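Local coordinates for cGAS/DncV-like nucleotidyltransferase in E. coli homolog (Rhodothermus marinus SG0.5JP17-172, PDB 6E0K), which makes the cyclic dinucleotide 3',3'-cUAMP from UTP and ATP as the second messenger of a CBASS antiphage defence system, at residues Y90-F95 with T154-S159; D94-V99 with K117-E122. All blocks are in the same frame, centred on the assembly; numbering follows the deposited sequence.

Contact 1 (Y90-F95 with T154-S159); sequences YTWNDF and TFYVPS
Trp92 lays its indole against the backbone and CB atoms of Phe155 and Tyr156, and it makes most of this buried contact. Its CB points at the strand. CG is anti to the backbone N (chi1 175°), which carries the ring outward from the first turn of helix 92-107. CD1 comes next and lies 4.0 Å from Thr154 O. NE1 then sits 3.5 Å from Phe155 CB; its hydrogen goes to Val132 O on strand 127-138, so this buried N-H is satisfied. Over one face lies the backbone N of Tyr156, 3.7 Å from Trp92 CE2. Farther out, Tyr156 CB stands over the six-membered ring in a CH-pi contact, 3.9 Å from the centroid and 18° off the normal. The far corner, CH2, is 3.4 Å from Tyr156 O. The Tyr156 side chain crosses Trp92 at about a right angle and leads away to Asp161, which its OH hydrogen-bonds.

At the start of the helix, Thr91 in the N-cap position and Asp94 in the first turn form a capping box. Asp94 N gives a bond to Thr91 OG1 (2.9 Å), and Thr91 N returns one to Asp94 OD2 (3.1 Å). This ties down the helix start that carries Trp92. The indole thus joins the N-terminal end of helix 92-107 to strands 127-138 and 150-157, neighbours in the nucleotidyltransferase sheet, with Tyr96 of the next helical turn meeting its ring.

Contact 2 (D94-V99 with K117-E122); sequences DFYSDV and KTLKVE
The first torsions of Tyr96 and Leu119 turn the two side chains toward each other. In Tyr96, CG is anti to the backbone N (chi1 -173°), and the ring swings from the helix flank until its hydroxyl end nears the strand. Leu119 CG lies beside its backbone N, opposite the carbonyl carbon (chi1 -83°), and the branched end faces the helix. The two side chains cross at a slant.

Leu119 divides its methyls between two partners. CD2 lies 3.5 Å from Tyr96 OH. Leu119 CG is 3.9 Å from Tyr96 CZ. Leu119 CD1 turns to the following helical turn and meets Val99 CG1 at 4.0 Å. Val99 CG2, the other methyl, rests over one face of the Phe95 ring, near its rim. Leu119 also touches Glu100 and Leu103 farther along helix 92-107, so it follows more than one turn of that helix.

Through a water, the polar end of Tyr96 reaches the backbone of Thr118. Its OH is 2.6 Å from the water, which in turn gives a weak hydrogen bond of 3.1 Å to Thr118 O. The direct distance from Tyr96 OH to Thr118 O is 4.3 Å. Thr118 CB points away from the helix, and OG1 hydrogen-bonds Asp129, which binds magnesium.

Lys117, Thr118, Leu119 and Lys120 all belong to the UTP site. Lys120 NZ forms a salt bridge with Asp129 as well. The chemistry is therefore two-sided: apolar contacts and one water link back this part of the UTP site against the helix, while Thr118 and Lys120 give their polar ends to the metal-binding aspartate.

How the contacts relate
Contacts 1 and 2 lie 10 Å apart, centre to centre. They share Asp94 and Phe95 and use consecutive turns of helix 92-107, which packs on one mixed sheet. Contact 1 reaches strand 150-157 and contact 2 reaches strand 119-122; both strands pair with strand 127-138. Tyr90, in the loop before the helix, probably hydrogen-bonds Asp98 with its OH, 2.6 Å from Asp98 OD2. On the sheet side, Phe155 CE2 packs 4.2 Å from Lys117 CB. Val157 CG2 also packs against Lys117 CG. Segment 117-122 carries four UTP-site residues, of which Thr118 and Leu119 take part in contact 2. Contact 1 borders the same site through Phe155, whose side chain is also about 4 Å, between nearest atoms, from that of Asn166.

Contact 1 (Y90-F95 with T154-S159)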
loop_
_atom_site.group_PDB
_atom_site.type_symbol
_atom_site.label_atom_id
_atom_site.label_comp_id
_atom_site.label_asym_id
_atom_site.label_seq_id
_atom_site.Cartn_x
_atom_site.Cartn_y
_atom_site.Cartn_z
ATOM N N TYR A 90 17.733 6.464 -21.950
ATOM C CA TYR A 90 17.359 7.228 -20.773
ATOM C C TYR A 90 17.112 6.234 -19.649
ATOM O O TYR A 90 16.252 5.350 -19.771
ATOM C CB TYR A 90 16.109 8.041 -21.091
ATOM C CG TYR A 90 15.631 9.043 -20.070
ATOM C CD1 TYR A 90 16.364 10.180 -19.779
ATOM C CD2 TYR A 90 14.396 8.877 -19.460
ATOM C CE1 TYR A 90 15.876 11.129 -18.885
ATOM C CE2 TYR A 90 13.911 9.801 -18.568
ATOM C CZ TYR A 90 14.649 10.915 -18.283
ATOM O OH TYR A 90 14.157 11.857 -17.399
ATOM N N THR A 91 17.879 6.353 -18.578
ATOM C CA THR A 91 17.873 5.349 -17.522
ATOM C C THR A 91 17.016 5.788 -16.342
ATOM O O THR A 91 16.636 6.948 -16.214
ATOM C CB THR A 91 19.289 5.092 -17.017
ATOM O OG1 THR A 91 19.785 6.287 -16.410
ATOM C CG2 THR A 91 20.219 4.693 -18.166
ATOM N N TRP A 92 16.754 4.833 -15.440
ATOM C CA TRP A 92 16.102 5.198 -14.187
ATOM C C TRP A 92 16.924 6.245 -13.446
ATOM O O TRP A 92 16.374 7.199 -12.878
ATOM C CB TRP A 92 15.884 3.946 -13.323
ATOM C CG TRP A 92 15.339 4.243 -11.972
ATOM C CD1 TRP A 92 14.017 4.314 -11.613
ATOM C CD2 TRP A 92 16.090 4.545 -10.795
ATOM N NE1 TRP A 92 13.907 4.629 -10.284
ATOM C CE2 TRP A 92 15.163 4.782 -9.757
ATOM C CE3 TRP A 92 17.457 4.637 -10.515
ATOM C CZ2 TRP A 92 15.559 5.101 -8.463
ATOM C CZ3 TRP A 92 17.845 4.960 -9.226
ATOM C CH2 TRP A 92 16.903 5.184 -8.219
ATOM N N ASN A 93 18.250 6.092 -13.469
ATOM C CA ASN A 93 19.138 7.054 -12.833
ATOM C C ASN A 93 18.972 8.453 -13.436
ATOM O O ASN A 93 18.880 9.450 -12.705
ATOM C CB ASN A 93 20.571 6.534 -12.969
ATOM C CG ASN A 93 21.585 7.414 -12.302
ATOM O OD1 ASN A 93 21.441 7.782 -11.139
ATOM N ND2 ASN A 93 22.635 7.753 -13.036
ATOM N N ASP A 94 18.923 8.543 -14.776
ATOM C CA ASP A 94 18.681 9.822 -15.442
ATOM C C ASP A 94 17.342 10.403 -15.028
ATOM O O ASP A 94 17.223 11.605 -14.751
ATOM C CB ASP A 94 18.682 9.648 -16.969
ATOM C CG ASP A 94 20.037 9.327 -17.551
ATOM O OD1 ASP A 94 21.084 9.822 -17.066
ATOM O OD2 ASP A 94 20.029 8.583 -18.556
ATOM N N PHE A 95 16.306 9.566 -15.053
ATOM C CA PHE A 95 14.959 10.015 -14.730
ATOM C C PHE A 95 14.893 10.538 -13.306
ATOM O O PHE A 95 14.331 11.608 -13.053
ATOM C CB PHE A 95 13.988 8.854 -14.935
ATOM C CG PHE A 95 12.580 9.164 -14.528
ATOM C CD1 PHE A 95 11.918 10.241 -15.078
ATOM C CD2 PHE A 95 11.920 8.343 -13.632
ATOM C CE1 PHE A 95 10.610 10.515 -14.716
ATOM C CE2 PHE A 95 10.615 8.598 -13.273
ATOM C CZ PHE A 95 9.975 9.692 -13.833
ATOM N N THR A 154 9.032 -0.159 -11.199
ATOM C CA THR A 154 10.252 -0.611 -10.556
ATOM C C THR A 154 11.176 0.568 -10.286
ATOM O O THR A 154 11.125 1.597 -10.970
ATOM C CB THR A 154 10.963 -1.685 -11.409
ATOM O OG1 THR A 154 12.035 -2.279 -10.661
ATOM C CG2 THR A 154 11.515 -1.083 -12.680
ATOM N N PHE A 155 12.023 0.403 -9.272
ATOM C CA PHE A 155 13.009 1.412 -8.923
ATOM C C PHE A 155 14.225 0.704 -8.347
ATOM O O PHE A 155 14.144 -0.441 -7.901
ATOM C CB PHE A 155 12.448 2.445 -7.929
ATOM C CG PHE A 155 11.807 1.835 -6.706
ATOM C CD1 PHE A 155 10.472 1.459 -6.724
ATOM C CD2 PHE A 155 12.541 1.632 -5.545
ATOM C CE1 PHE A 155 9.873 0.888 -5.607
ATOM C CE2 PHE A 155 11.948 1.073 -4.426
ATOM C CZ PHE A 155 10.609 0.697 -4.459
ATOM N N TYR A 156 15.360 1.389 -8.397
ATOM C CA TYR A 156 16.625 0.863 -7.902
ATOM C C TYR A 156 16.870 1.401 -6.499
ATOM O O TYR A 156 16.464 2.518 -6.167
ATOM C CB TYR A 156 17.771 1.254 -8.842
ATOM C CG TYR A 156 19.100 0.587 -8.587
ATOM C CD1 TYR A 156 19.268 -0.787 -8.763
ATOM C CD2 TYR A 156 20.218 1.333 -8.218
ATOM C CE1 TYR A 156 20.502 -1.394 -8.556
ATOM C CE2 TYR A 156 21.444 0.740 -8.012
ATOM C CZ TYR A 156 21.589 -0.628 -8.174
ATOM O OH TYR A 156 22.821 -1.217 -7.973
ATOM N N VAL A 157 17.491 0.574 -5.663
ATOM C CA VAL A 157 17.891 0.981 -4.320
ATOM C C VAL A 157 19.414 0.994 -4.294
ATOM O O VAL A 157 20.048 -0.073 -4.210
ATOM C CB VAL A 157 17.298 0.052 -3.247
ATOM C CG1 VAL A 157 17.604 0.584 -1.853
ATOM C CG2 VAL A 157 15.808 -0.103 -3.438
ATOM N N PRO A 158 20.047 2.162 -4.422
ATOM C CA PRO A 158 21.514 2.186 -4.537
ATOM C C PRO A 158 22.238 1.607 -3.340
ATOM O O PRO A 158 23.324 1.038 -3.510
ATOM C CB PRO A 158 21.818 3.679 -4.716
ATOM C CG PRO A 158 20.602 4.200 -5.431
ATOM C CD PRO A 158 19.441 3.452 -4.808
ATOM N N SER A 159 21.672 1.736 -2.137
ATOM C CA SER A 159 22.330 1.244 -0.934
ATOM C C SER A 159 22.276 -0.269 -0.822
ATOM O O SER A 159 22.986 -0.839 0.014
ATOM C CB SER A 159 21.696 1.879 0.306
ATOM O OG SER A 159 20.331 1.508 0.447
#

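Contact 2 (D94-V99 with K117-E122)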
loop_
_atom_site.group_PDB
_atom_site.type_symbol
_atom_site.label_atom_id
_atom_site.label_comp_id
_atom_site.label_asym_id
_atom_site.label_seq_id
_atom_site.Cartn_x
_atom_site.Cartn_y
_atom_site.Cartn_z
ATOM N N ASP A 94 18.923 8.543 -14.776
ATOM C CA ASP A 94 18.681 9.822 -15.442
ATOM C C ASP A 94 17.342 10.403 -15.028
ATOM O O ASP A 94 17.223 11.605 -14.751
ATOM C CB ASP A 94 18.682 9.648 -16.969
ATOM C CG ASP A 94 20.037 9.327 -17.551
ATOM O OD1 ASP A 94 21.084 9.822 -17.066
ATOM O OD2 ASP A 94 20.029 8.583 -18.556
ATOM N N PHE A 95 16.306 9.566 -15.053
ATOM C CA PHE A 95 14.959 10.015 -14.730
ATOM C C PHE A 95 14.893 10.538 -13.306
ATOM O O PHE A 95 14.331 11.608 -13.053
ATOM C CB PHE A 95 13.988 8.854 -14.935
ATOM C CG PHE A 95 12.580 9.164 -14.528
ATOM C CD1 PHE A 95 11.918 10.241 -15.078
ATOM C CD2 PHE A 95 11.920 8.343 -13.632
ATOM C CE1 PHE A 95 10.610 10.515 -14.716
ATOM C CE2 PHE A 95 10.615 8.598 -13.273
ATOM C CZ PHE A 95 9.975 9.692 -13.833
ATOM N N TYR A 96 15.465 9.786 -12.361
ATOM C CA TYR A 96 15.522 10.216 -10.969
ATOM C C TYR A 96 16.135 11.613 -10.849
ATOM O O TYR A 96 15.595 12.490 -10.161
ATOM C CB TYR A 96 16.322 9.180 -10.173
ATOM C CG TYR A 96 16.330 9.396 -8.700
ATOM C CD1 TYR A 96 17.155 10.357 -8.117
ATOM C CD2 TYR A 96 15.532 8.633 -7.878
ATOM C CE1 TYR A 96 17.157 10.573 -6.750
ATOM C CE2 TYR A 96 15.541 8.840 -6.521
ATOM C CZ TYR A 96 16.359 9.822 -5.955
ATOM O OH TYR A 96 16.354 10.024 -4.579
ATOM N N SER A 97 17.251 11.849 -11.549
ATOM C CA SER A 97 17.895 13.161 -11.470
ATOM C C SER A 97 16.998 14.261 -12.026
ATOM O O SER A 97 16.978 15.387 -11.502
ATOM C CB SER A 97 19.233 13.123 -12.195
ATOM O OG SER A 97 20.143 12.316 -11.466
ATOM N N ASP A 98 16.226 13.951 -13.073
ATOM C CA ASP A 98 15.293 14.945 -13.599
ATOM C C ASP A 98 14.166 15.228 -12.613
ATOM O O ASP A 98 13.780 16.390 -12.424
ATOM C CB ASP A 98 14.715 14.485 -14.936
ATOM C CG ASP A 98 15.656 14.744 -16.096
ATOM O OD1 ASP A 98 16.357 15.783 -16.091
ATOM O OD2 ASP A 98 15.693 13.898 -17.023
ATOM N N VAL A 99 13.597 14.179 -12.005
ATOM C CA VAL A 99 12.532 14.393 -11.025
ATOM C C VAL A 99 13.049 15.218 -9.854
ATOM O O VAL A 99 12.393 16.168 -9.409
ATOM C CB VAL A 99 11.947 13.053 -10.546
ATOM C CG1 VAL A 99 10.927 13.301 -9.444
ATOM C CG2 VAL A 99 11.284 12.302 -11.696
ATOM N N LYS A 117 14.696 4.942 -0.318
ATOM C CA LYS A 117 13.941 4.438 -1.452
ATOM C C LYS A 117 13.085 5.502 -2.110
ATOM O O LYS A 117 12.464 5.225 -3.142
ATOM C CB LYS A 117 13.042 3.268 -1.024
ATOM C CG LYS A 117 13.778 2.025 -0.531
ATOM C CD LYS A 117 12.784 0.973 -0.054
ATOM C CE LYS A 117 13.430 -0.394 0.089
ATOM N NZ LYS A 117 14.632 -0.357 0.960
ATOM N N THR A 118 13.028 6.703 -1.541
ATOM C CA THR A 118 12.097 7.731 -1.978
ATOM C C THR A 118 12.757 9.094 -1.894
ATOM O O THR A 118 13.792 9.274 -1.250
ATOM C CB THR A 118 10.834 7.773 -1.117
ATOM O OG1 THR A 118 11.211 8.033 0.239
ATOM C CG2 THR A 118 10.075 6.454 -1.195
ATOM N N LEU A 119 12.143 10.047 -2.582
ATOM C CA LEU A 119 12.438 11.460 -2.430
ATOM C C LEU A 119 11.402 12.023 -1.473
ATOM O O LEU A 119 10.202 11.813 -1.672
ATOM C CB LEU A 119 12.364 12.192 -3.775
ATOM C CG LEU A 119 13.541 12.212 -4.750
ATOM C CD1 LEU A 119 13.095 12.734 -6.108
ATOM C CD2 LEU A 119 14.647 13.090 -4.186
ATOM N N LYS A 120 11.854 12.699 -0.424
ATOM C CA LYS A 120 10.934 13.308 0.525
ATOM C C LYS A 120 10.778 14.788 0.209
ATOM O O LYS A 120 11.770 15.497 0.011
ATOM C CB LYS A 120 11.416 13.117 1.963
ATOM C CG LYS A 120 11.332 11.648 2.430
ATOM C CD LYS A 120 11.516 11.522 3.940
ATOM C CE LYS A 120 10.719 10.344 4.512
ATOM N NZ LYS A 120 10.961 9.082 3.758
ATOM N N VAL A 121 9.532 15.244 0.138
ATOM C CA VAL A 121 9.226 16.608 -0.259
ATOM C C VAL A 121 8.322 17.232 0.790
ATOM O O VAL A 121 7.270 16.671 1.112
ATOM C CB VAL A 121 8.544 16.649 -1.637
ATOM C CG1 VAL A 121 8.237 18.077 -2.024
ATOM C CG2 VAL A 121 9.418 15.945 -2.688
ATOM N N GLU A 122 8.730 18.382 1.323
ATOM C CA GLU A 122 7.872 19.188 2.191
ATOM C C GLU A 122 7.068 20.144 1.312
ATOM O O GLU A 122 7.615 21.126 0.806
ATOM C CB GLU A 122 8.710 19.961 3.206
ATOM C CG GLU A 122 9.627 19.075 4.037
ATOM C CD GLU A 122 8.875 18.008 4.798
ATOM O OE1 GLU A 122 7.827 18.342 5.404
ATOM O OE2 GLU A 122 9.330 16.836 4.782
HETATM O O HOH W 1 15.972 7.922 -3.032
#